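Local coordinates for protein pyridoxine 4-oxidase (Mesorhizobium loti, PDB 4HA6) that catalyses the FAD-dependent oxidation of pyridoxine to pyridoxal with oxygen as electron acceptor, as a member of the GMC oxidoreductase family, at residues A[2-13]-A[242-251]; A[473-481]-A[493-503]. All blocks are in the same frame, centred on the assembly; numbering follows the deposited sequence. Where two conformers were deposited one is given.

Contact 1: residues A[2-13]-A[242-251]; sequences CDIVIVGGGSAG and VFADQIVLCA. With FAD (flavin-adenine dinucleotide), chain B.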
# COMPACT_ATOMS: atom_id res chain seq x y z
N CYS A 2 -20.70 -21.46 -2.86
CA CYS A 2 -20.08 -22.79 -2.75
C CYS A 2 -18.73 -22.94 -3.46
O CYS A 2 -17.85 -23.66 -3.00
CB CYS A 2 -21.05 -23.85 -3.29
SG CYS A 2 -22.82 -23.57 -2.92
N ASP A 3 -18.57 -22.29 -4.61
CA ASP A 3 -17.38 -22.52 -5.41
C ASP A 3 -16.14 -21.82 -4.83
O ASP A 3 -15.12 -22.46 -4.60
CB ASP A 3 -17.61 -22.09 -6.86
CG ASP A 3 -18.25 -23.19 -7.70
OD1 ASP A 3 -19.27 -22.90 -8.36
OD2 ASP A 3 -17.72 -24.32 -7.71
N ILE A 4 -16.23 -20.51 -4.62
CA ILE A 4 -15.08 -19.75 -4.12
C ILE A 4 -15.47 -18.81 -3.00
O ILE A 4 -16.44 -18.07 -3.12
CB ILE A 4 -14.48 -18.82 -5.20
CG1 ILE A 4 -14.57 -19.44 -6.58
CG2 ILE A 4 -13.04 -18.42 -4.84
CD1 ILE A 4 -14.79 -18.40 -7.65
N VAL A 5 -14.68 -18.80 -1.93
CA VAL A 5 -14.87 -17.83 -0.87
C VAL A 5 -13.69 -16.86 -0.83
O VAL A 5 -12.54 -17.28 -0.78
CB VAL A 5 -15.03 -18.51 0.50
CG1 VAL A 5 -14.85 -17.50 1.61
CG2 VAL A 5 -16.40 -19.16 0.60
N ILE A 6 -13.99 -15.56 -0.86
CA ILE A 6 -12.97 -14.52 -0.74
C ILE A 6 -13.01 -13.91 0.66
O ILE A 6 -14.06 -13.41 1.11
CB ILE A 6 -13.17 -13.40 -1.81
CG1 ILE A 6 -13.21 -14.00 -3.22
CG2 ILE A 6 -12.09 -12.34 -1.71
CD1 ILE A 6 -13.75 -13.04 -4.27
N VAL A 7 -11.87 -13.96 1.35
CA VAL A 7 -11.79 -13.45 2.71
C VAL A 7 -11.18 -12.05 2.71
O VAL A 7 -9.99 -11.88 2.44
CB VAL A 7 -10.95 -14.37 3.62
CG1 VAL A 7 -10.86 -13.80 5.04
CG2 VAL A 7 -11.54 -15.79 3.63
N GLY A 8 -12.00 -11.05 3.01
CA GLY A 8 -11.54 -9.67 3.01
C GLY A 8 -12.00 -8.91 1.78
O GLY A 8 -11.55 -9.21 0.66
N GLY A 9 -12.87 -7.91 2.00
CA GLY A 9 -13.42 -7.10 0.92
C GLY A 9 -12.73 -5.77 0.73
O GLY A 9 -13.38 -4.72 0.66
N GLY A 10 -11.40 -5.79 0.63
CA GLY A 10 -10.62 -4.57 0.52
C GLY A 10 -10.29 -4.28 -0.94
O GLY A 10 -11.14 -4.43 -1.81
N SER A 11 -9.07 -3.85 -1.22
CA SER A 11 -8.74 -3.52 -2.61
C SER A 11 -8.77 -4.75 -3.50
O SER A 11 -9.54 -4.81 -4.45
CB SER A 11 -7.39 -2.83 -2.69
OG SER A 11 -7.43 -1.64 -1.93
N ALA A 12 -7.96 -5.75 -3.15
CA ALA A 12 -7.87 -7.01 -3.90
C ALA A 12 -9.18 -7.80 -3.86
O ALA A 12 -9.59 -8.41 -4.86
CB ALA A 12 -6.74 -7.86 -3.33
N GLY A 13 -9.80 -7.84 -2.68
CA GLY A 13 -11.06 -8.55 -2.51
C GLY A 13 -12.19 -7.95 -3.34
O GLY A 13 -12.98 -8.69 -3.92
N VAL A 242 -18.59 -22.12 7.32
CA VAL A 242 -18.86 -21.87 5.92
C VAL A 242 -18.01 -22.78 5.05
O VAL A 242 -16.79 -22.90 5.26
CB VAL A 242 -18.64 -20.38 5.58
CG1 VAL A 242 -18.50 -20.16 4.07
CG2 VAL A 242 -19.77 -19.54 6.14
N PHE A 243 -18.64 -23.45 4.10
CA PHE A 243 -17.93 -24.41 3.25
C PHE A 243 -17.63 -23.83 1.88
O PHE A 243 -18.35 -22.95 1.40
CB PHE A 243 -18.75 -25.69 3.13
CG PHE A 243 -18.91 -26.41 4.43
CD1 PHE A 243 -18.02 -27.40 4.81
CD2 PHE A 243 -19.95 -26.08 5.29
CE1 PHE A 243 -18.17 -28.06 6.02
CE2 PHE A 243 -20.11 -26.73 6.50
CZ PHE A 243 -19.21 -27.73 6.87
N ALA A 244 -16.55 -24.32 1.27
CA ALA A 244 -16.07 -23.81 -0.01
C ALA A 244 -15.14 -24.79 -0.72
O ALA A 244 -14.42 -25.55 -0.07
CB ALA A 244 -15.36 -22.47 0.18
N ASP A 245 -15.14 -24.73 -2.05
CA ASP A 245 -14.23 -25.52 -2.87
C ASP A 245 -12.86 -24.83 -3.00
O ASP A 245 -11.82 -25.50 -3.02
CB ASP A 245 -14.83 -25.72 -4.27
CG ASP A 245 -15.99 -26.71 -4.28
OD1 ASP A 245 -16.33 -27.26 -3.21
OD2 ASP A 245 -16.56 -26.94 -5.37
N GLN A 246 -12.87 -23.51 -3.11
CA GLN A 246 -11.62 -22.74 -3.22
C GLN A 246 -11.67 -21.55 -2.26
O GLN A 246 -12.73 -20.94 -2.10
CB GLN A 246 -11.41 -22.22 -4.66
CG GLN A 246 -11.48 -23.30 -5.73
CD GLN A 246 -10.28 -24.22 -5.69
OE1 GLN A 246 -9.16 -23.77 -5.42
NE2 GLN A 246 -10.50 -25.51 -5.95
N ILE A 247 -10.54 -21.23 -1.63
CA ILE A 247 -10.49 -20.13 -0.66
C ILE A 247 -9.37 -19.17 -1.06
O ILE A 247 -8.22 -19.58 -1.25
CB ILE A 247 -10.26 -20.62 0.80
CG1 ILE A 247 -11.41 -21.51 1.29
CG2 ILE A 247 -10.07 -19.42 1.74
CD1 ILE A 247 -11.33 -22.99 0.81
N VAL A 248 -9.72 -17.90 -1.21
CA VAL A 248 -8.75 -16.87 -1.56
C VAL A 248 -8.69 -15.91 -0.39
O VAL A 248 -9.72 -15.38 0.01
CB VAL A 248 -9.17 -16.07 -2.81
CG1 VAL A 248 -8.12 -15.03 -3.16
CG2 VAL A 248 -9.40 -17.01 -3.98
N LEU A 249 -7.48 -15.71 0.15
CA LEU A 249 -7.27 -14.74 1.23
C LEU A 249 -6.92 -13.37 0.67
O LEU A 249 -5.93 -13.23 -0.09
CB LEU A 249 -6.15 -15.20 2.16
CG LEU A 249 -6.35 -16.52 2.89
CD1 LEU A 249 -5.40 -16.59 4.08
CD2 LEU A 249 -7.80 -16.67 3.35
N CYS A 250 -7.71 -12.37 1.04
CA CYS A 250 -7.46 -10.99 0.65
C CYS A 250 -7.55 -10.09 1.89
O CYS A 250 -8.02 -8.95 1.81
CB CYS A 250 -8.49 -10.54 -0.38
SG CYS A 250 -8.44 -11.52 -1.92
N ALA A 251 -7.12 -10.61 3.03
CA ALA A 251 -7.21 -9.88 4.28
C ALA A 251 -6.07 -8.85 4.47
O ALA A 251 -6.03 -8.14 5.48
CB ALA A 251 -7.24 -10.86 5.44
PA FAD B . -6.87 -4.03 2.24
O1A FAD B . -7.33 -3.10 1.13
O2A FAD B . -6.38 -3.41 3.53
O5B FAD B . -8.09 -5.04 2.56
C5B FAD B . -8.15 -5.91 3.68
C4B FAD B . -9.63 -6.13 3.94
O4B FAD B . -9.89 -7.39 4.57
C3B FAD B . -10.19 -5.05 4.86
O3B FAD B . -11.43 -4.61 4.28
C2B FAD B . -10.43 -5.77 6.19
O2B FAD B . -11.53 -5.20 6.91
C1B FAD B . -10.69 -7.20 5.75
N9A FAD B . -10.29 -8.26 6.73
C8A FAD B . -9.15 -8.31 7.44
N7A FAD B . -9.12 -9.43 8.21
C5A FAD B . -10.26 -10.12 8.00
C6A FAD B . -10.85 -11.39 8.49
N6A FAD B . -10.19 -12.18 9.40
N1A FAD B . -12.08 -11.75 8.00
C2A FAD B . -12.73 -10.99 7.09
N3A FAD B . -12.23 -9.83 6.61
C4A FAD B . -11.03 -9.35 7.01
N1 FAD B . -1.64 3.12 -1.77
C2 FAD B . -1.44 3.79 -2.92
O2 FAD B . -1.04 3.16 -3.92
N3 FAD B . -1.63 5.12 -3.03
C4 FAD B . -2.05 5.87 -1.99
O4 FAD B . -2.21 7.12 -2.10
C4X FAD B . -2.30 5.20 -0.69
N5 FAD B . -2.70 5.88 0.40
C5X FAD B . -2.94 5.24 1.57
C6 FAD B . -3.37 5.95 2.69
C7 FAD B . -3.62 5.29 3.89
C7M FAD B . -4.09 6.07 5.09
C8 FAD B . -3.42 3.82 3.98
C8M FAD B . -3.68 3.11 5.28
C9 FAD B . -2.99 3.10 2.87
C9A FAD B . -2.74 3.77 1.67
N10 FAD B . -2.30 3.05 0.54
C10 FAD B . -2.07 3.75 -0.65
C1' FAD B . -2.09 1.60 0.62
C2' FAD B . -3.18 0.80 -0.06
O2' FAD B . -4.47 1.31 0.30
C3' FAD B . -3.02 -0.65 0.40
O3' FAD B . -1.66 -1.05 0.17
C4' FAD B . -3.97 -1.58 -0.34
O4' FAD B . -5.31 -1.10 -0.14
C5' FAD B . -3.83 -3.02 0.14
O5' FAD B . -5.00 -3.74 -0.25
P FAD B . -5.21 -5.25 0.24
O1P FAD B . -6.29 -5.93 -0.59
O2P FAD B . -3.86 -5.92 0.38
O3P FAD B . -5.73 -5.04 1.74
O HOH W 1 -8.64 -7.05 -0.18
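The carboxylates of Asp-3 and Asp-245 meet at the outer end of the strand pair, their planes turned 72° apart. Their OD2 atoms come within 3.7 Å, a like-charge approach. Arg-27 N binds Asp-3 OD1. Adenine is the flat group at the inner end: Val-7 CG1 lies over one face of it, 3.8 Å from FAD N1A, and Ala-251 CB lies over the same face at the N7A side.

Strands 4-7 and 246-249 pair in parallel. Val-5 spends both its N and its O on strand 246-249: the N donates to Gln-246 O (2.9 Å), and the O accepts from Val-248 N, nearly straight (175°). Val-7 repeats the pattern and ends it with Cys-250 N to Val-7 O at 2.7 Å. Val-5 CG2 is pressed on Ala-244 CB at 3.5 Å, tight for two carbons. On the other face, with Ile-6 CG1 beside the backbone N (chi1 -55°), Ile-6 CG2 is anti to it and touches Cys-250 SG at 3.7 Å.

Strand 4-7 then runs through a glycine-rich turn into helix 11-20; Gly-8, Gly-10 and Gly-13 fit the GxGxxG pattern of Rossmann-type folds. Ser-11 N binds FAD O1A at 3.0 Å and Ala-12 N binds O1P at 3.1 Å. A water joins Gly-13 N, Cys-250 O and O1P. Main-chain amides at a helix start thus meet the diphosphate here, and the helix dipole probably helps offset its charge.

Contact 2: residues A[473-481]-A[493-503]; sequences LFVVDASIM and VLAIAETFARQ. With FAD (flavin-adenine dinucleotide), chain B.
In the FAD-binding Rossmann-type domain, helix 490-506 packs on edge strand 473-475 and the turn that follows it, with Val-476 against Phe-500. Val-476 CG2 makes a CH-pi contact over one face of the Phe-500 ring, 3.7 Å from the centroid and 17° off the normal. Phe-500 CG is anti to the backbone N (chi1 178°), which lays the ring against Val-476 and Phe-474. Phe-474 CD1 reaches the edge of this ring, 3.6 Å from Phe-500 CE2. In turn, Phe-500 CZ lies over a face of the Phe-474 ring. The two planes are 56° apart, an oblique pair.

Further along, Ile-480 and Ile-496 meet tip to tip, CD1 to CD1, at 3.5 Å. Met-481 CG comes across Ile-496 CD1 at 3.8 Å. Nearest the cofactor, Ala-478 CB rests on Val-493 CG2, also at 3.8 Å.

The turn is polar on its other side. Asp-477 OD1 accepts from Ser-479 N at 2.8 Å, an Asx turn. Its OD2 is bound by Gly-252 N and Ser-256 OG, so the buried carboxylate has partners on both oxygens. Ala-478 N donates a hydrogen bond to FAD O2P at 3.1 Å. No hydrogen bond joins strand-turn and helix. Apolar packing seats the turn on the helix, while the Asx turn probably helps hold the backbone that offers Ala-478 N to the phosphate.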
# COMPACT_ATOMS: atom_id res chain seq x y z
N LEU A 473 -5.98 -23.30 -1.44
CA LEU A 473 -5.88 -22.02 -0.73
C LEU A 473 -4.92 -21.06 -1.42
O LEU A 473 -3.77 -21.39 -1.68
CB LEU A 473 -5.46 -22.25 0.73
CG LEU A 473 -5.18 -21.03 1.62
CD1 LEU A 473 -6.42 -20.20 1.82
CD2 LEU A 473 -4.64 -21.49 2.96
N PHE A 474 -5.41 -19.85 -1.69
CA PHE A 474 -4.60 -18.86 -2.38
C PHE A 474 -4.48 -17.59 -1.52
O PHE A 474 -5.35 -17.32 -0.68
CB PHE A 474 -5.20 -18.57 -3.76
CG PHE A 474 -5.42 -19.82 -4.59
CD1 PHE A 474 -4.47 -20.25 -5.51
CD2 PHE A 474 -6.57 -20.60 -4.41
CE1 PHE A 474 -4.66 -21.42 -6.25
CE2 PHE A 474 -6.77 -21.76 -5.15
CZ PHE A 474 -5.81 -22.16 -6.07
N VAL A 475 -3.39 -16.85 -1.69
CA VAL A 475 -3.21 -15.58 -1.00
C VAL A 475 -3.04 -14.49 -2.06
O VAL A 475 -2.08 -14.51 -2.84
CB VAL A 475 -2.01 -15.61 -0.05
CG1 VAL A 475 -1.93 -14.30 0.72
CG2 VAL A 475 -2.12 -16.80 0.94
N VAL A 476 -4.01 -13.59 -2.15
CA VAL A 476 -4.02 -12.63 -3.24
C VAL A 476 -4.24 -11.22 -2.71
O VAL A 476 -5.37 -10.71 -2.76
CB VAL A 476 -5.09 -12.98 -4.31
CG1 VAL A 476 -4.96 -12.07 -5.51
CG2 VAL A 476 -4.91 -14.41 -4.76
N ASP A 477 -3.17 -10.62 -2.18
CA ASP A 477 -3.17 -9.25 -1.68
C ASP A 477 -1.73 -8.75 -1.51
O ASP A 477 -0.78 -9.37 -2.01
CB ASP A 477 -3.96 -9.13 -0.37
CG ASP A 477 -3.44 -10.06 0.72
OD1 ASP A 477 -2.20 -10.29 0.78
OD2 ASP A 477 -4.27 -10.56 1.51
N ALA A 478 -1.54 -7.65 -0.78
CA ALA A 478 -0.21 -7.05 -0.64
C ALA A 478 0.77 -7.96 0.08
O ALA A 478 1.97 -7.76 -0.01
CB ALA A 478 -0.28 -5.70 0.08
N SER A 479 0.25 -8.94 0.82
CA SER A 479 1.14 -9.84 1.57
C SER A 479 2.06 -10.69 0.65
O SER A 479 3.16 -11.08 1.07
CB SER A 479 0.32 -10.75 2.48
OG SER A 479 -0.41 -11.68 1.71
N ILE A 480 1.64 -10.98 -0.58
CA ILE A 480 2.49 -11.82 -1.44
C ILE A 480 3.68 -11.09 -2.09
O ILE A 480 4.60 -11.76 -2.60
CB ILE A 480 1.70 -12.57 -2.53
CG1 ILE A 480 1.18 -11.61 -3.61
CG2 ILE A 480 0.62 -13.48 -1.91
CD1 ILE A 480 2.07 -11.58 -4.86
N MET A 481 3.65 -9.75 -2.09
CA MET A 481 4.70 -8.96 -2.75
C MET A 481 6.09 -9.37 -2.27
O MET A 481 6.38 -9.26 -1.08
CB MET A 481 4.50 -7.46 -2.47
CG MET A 481 3.15 -6.93 -2.97
SD MET A 481 2.82 -5.19 -2.56
CE MET A 481 4.19 -4.39 -3.44
N VAL A 493 -1.12 -4.00 -5.88
CA VAL A 493 -2.05 -4.94 -5.25
C VAL A 493 -3.17 -5.26 -6.24
O VAL A 493 -3.64 -6.41 -6.33
CB VAL A 493 -2.70 -4.33 -3.98
CG1 VAL A 493 -3.70 -5.30 -3.38
CG2 VAL A 493 -1.63 -3.95 -2.96
N LEU A 494 -3.61 -4.24 -6.98
CA LEU A 494 -4.69 -4.44 -7.94
C LEU A 494 -4.18 -5.28 -9.11
O LEU A 494 -4.86 -6.20 -9.57
CB LEU A 494 -5.27 -3.09 -8.39
CG LEU A 494 -5.94 -2.22 -7.31
CD1 LEU A 494 -6.27 -0.85 -7.90
CD2 LEU A 494 -7.20 -2.86 -6.74
N ALA A 495 -2.96 -5.01 -9.56
CA ALA A 495 -2.36 -5.86 -10.59
C ALA A 495 -2.24 -7.32 -10.12
O ALA A 495 -2.54 -8.24 -10.87
CB ALA A 495 -1.01 -5.32 -11.03
N ILE A 496 -1.85 -7.53 -8.87
CA ILE A 496 -1.82 -8.89 -8.31
C ILE A 496 -3.19 -9.55 -8.38
O ILE A 496 -3.33 -10.73 -8.72
CB ILE A 496 -1.33 -8.90 -6.84
CG1 ILE A 496 0.14 -8.54 -6.78
CG2 ILE A 496 -1.53 -10.29 -6.19
CD1 ILE A 496 0.66 -8.38 -5.37
N ALA A 497 -4.23 -8.79 -8.03
CA ALA A 497 -5.56 -9.39 -8.00
C ALA A 497 -6.02 -9.71 -9.43
O ALA A 497 -6.54 -10.81 -9.69
CB ALA A 497 -6.53 -8.49 -7.28
N GLU A 498 -5.83 -8.76 -10.35
CA GLU A 498 -6.24 -8.99 -11.73
C GLU A 498 -5.51 -10.18 -12.36
O GLU A 498 -6.15 -10.98 -13.05
CB GLU A 498 -6.06 -7.73 -12.60
CG GLU A 498 -6.41 -7.92 -14.09
CD GLU A 498 -7.86 -8.33 -14.36
OE1 GLU A 498 -8.13 -8.89 -15.44
OE2 GLU A 498 -8.75 -8.08 -13.51
N THR A 499 -4.21 -10.34 -12.11
CA THR A 499 -3.55 -11.49 -12.73
C THR A 499 -4.07 -12.81 -12.13
O THR A 499 -4.19 -13.81 -12.84
CB THR A 499 -1.97 -11.43 -12.85
OG1 THR A 499 -1.35 -12.34 -11.95
CG2 THR A 499 -1.40 -10.04 -12.71
N PHE A 500 -4.44 -12.80 -10.86
CA PHE A 500 -5.04 -14.00 -10.30
C PHE A 500 -6.43 -14.26 -10.87
O PHE A 500 -6.83 -15.41 -11.05
CB PHE A 500 -5.11 -13.95 -8.78
CG PHE A 500 -5.77 -15.15 -8.19
CD1 PHE A 500 -7.13 -15.15 -7.92
CD2 PHE A 500 -5.04 -16.30 -7.93
CE1 PHE A 500 -7.75 -16.26 -7.37
CE2 PHE A 500 -5.64 -17.41 -7.38
CZ PHE A 500 -7.00 -17.39 -7.10
N ALA A 501 -7.19 -13.20 -11.15
CA ALA A 501 -8.52 -13.39 -11.73
C ALA A 501 -8.39 -14.01 -13.11
O ALA A 501 -9.13 -14.92 -13.47
CB ALA A 501 -9.27 -12.07 -11.82
N ARG A 502 -7.42 -13.52 -13.87
CA ARG A 502 -7.16 -14.04 -15.20
C ARG A 502 -6.74 -15.50 -15.15
O ARG A 502 -7.15 -16.30 -15.99
CB ARG A 502 -6.11 -13.18 -15.91
CG ARG A 502 -6.56 -11.73 -16.12
CD ARG A 502 -5.50 -10.86 -16.79
NE ARG A 502 -6.14 -9.70 -17.41
CZ ARG A 502 -5.79 -9.19 -18.58
NH1 ARG A 502 -4.78 -9.71 -19.27
NH2 ARG A 502 -6.45 -8.15 -19.06
N GLN A 503 -5.96 -15.86 -14.14
CA GLN A 503 -5.47 -17.23 -13.97
C GLN A 503 -6.60 -18.19 -13.57
O GLN A 503 -6.65 -19.33 -14.02
CB GLN A 503 -4.34 -17.23 -12.93
CG GLN A 503 -4.20 -18.47 -12.07
CD GLN A 503 -3.26 -18.24 -10.90
OE1 GLN A 503 -2.31 -17.47 -11.01
NE2 GLN A 503 -3.53 -18.88 -9.78
PA FAD B . -6.87 -4.03 2.24
O1A FAD B . -7.33 -3.10 1.13
O2A FAD B . -6.38 -3.41 3.53
O5B FAD B . -8.09 -5.04 2.56
C5B FAD B . -8.15 -5.91 3.68
C4B FAD B . -9.63 -6.13 3.94
O4B FAD B . -9.89 -7.39 4.57
C3B FAD B . -10.19 -5.05 4.86
O3B FAD B . -11.43 -4.61 4.28
C2B FAD B . -10.43 -5.77 6.19
O2B FAD B . -11.53 -5.20 6.91
C1B FAD B . -10.69 -7.20 5.75
N9A FAD B . -10.29 -8.26 6.73
C8A FAD B . -9.15 -8.31 7.44
N7A FAD B . -9.12 -9.43 8.21
C5A FAD B . -10.26 -10.12 8.00
C6A FAD B . -10.85 -11.39 8.49
N6A FAD B . -10.19 -12.18 9.40
N1A FAD B . -12.08 -11.75 8.00
C2A FAD B . -12.73 -10.99 7.09
N3A FAD B . -12.23 -9.83 6.61
C4A FAD B . -11.03 -9.35 7.01
N1 FAD B . -1.64 3.12 -1.77
C2 FAD B . -1.44 3.79 -2.92
O2 FAD B . -1.04 3.16 -3.92
N3 FAD B . -1.63 5.12 -3.03
C4 FAD B . -2.05 5.87 -1.99
O4 FAD B . -2.21 7.12 -2.10
C4X FAD B . -2.30 5.20 -0.69
N5 FAD B . -2.70 5.88 0.40
C5X FAD B . -2.94 5.24 1.57
C6 FAD B . -3.37 5.95 2.69
C7 FAD B . -3.62 5.29 3.89
C7M FAD B . -4.09 6.07 5.09
C8 FAD B . -3.42 3.82 3.98
C8M FAD B . -3.68 3.11 5.28
C9 FAD B . -2.99 3.10 2.87
C9A FAD B . -2.74 3.77 1.67
N10 FAD B . -2.30 3.05 0.54
C10 FAD B . -2.07 3.75 -0.65
C1' FAD B . -2.09 1.60 0.62
C2' FAD B . -3.18 0.80 -0.06
O2' FAD B . -4.47 1.31 0.30
C3' FAD B . -3.02 -0.65 0.40
O3' FAD B . -1.66 -1.05 0.17
C4' FAD B . -3.97 -1.58 -0.34
O4' FAD B . -5.31 -1.10 -0.14
C5' FAD B . -3.83 -3.02 0.14
O5' FAD B . -5.00 -3.74 -0.25
P FAD B . -5.21 -5.25 0.24
O1P FAD B . -6.29 -5.93 -0.59
O2P FAD B . -3.86 -5.92 0.38
O3P FAD B . -5.73 -5.04 1.74

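In the fold
Both contacts are mainly buried and lie in the same FAD-binding domain. They share its parallel sheet: strand 246-249 of contact 1 neighbours strand 473-475 of contact 2, probably bonded through Leu-249 N to Phe-474 O. Contact 1 lies inside the sheet and is held largely by backbone hydrogen bonds, with an exposed charged end at Asp-245. Contact 2 is strand and turn against helix, joined mainly by apolar and aromatic side chains, with no hydrogen bond between the two segments. The same helix also covers a face of contact 1, with Phe-500 on Val-248. The two converge on one phosphate of FAD: Ala-12 N takes O1P and Ala-478 N takes O2P.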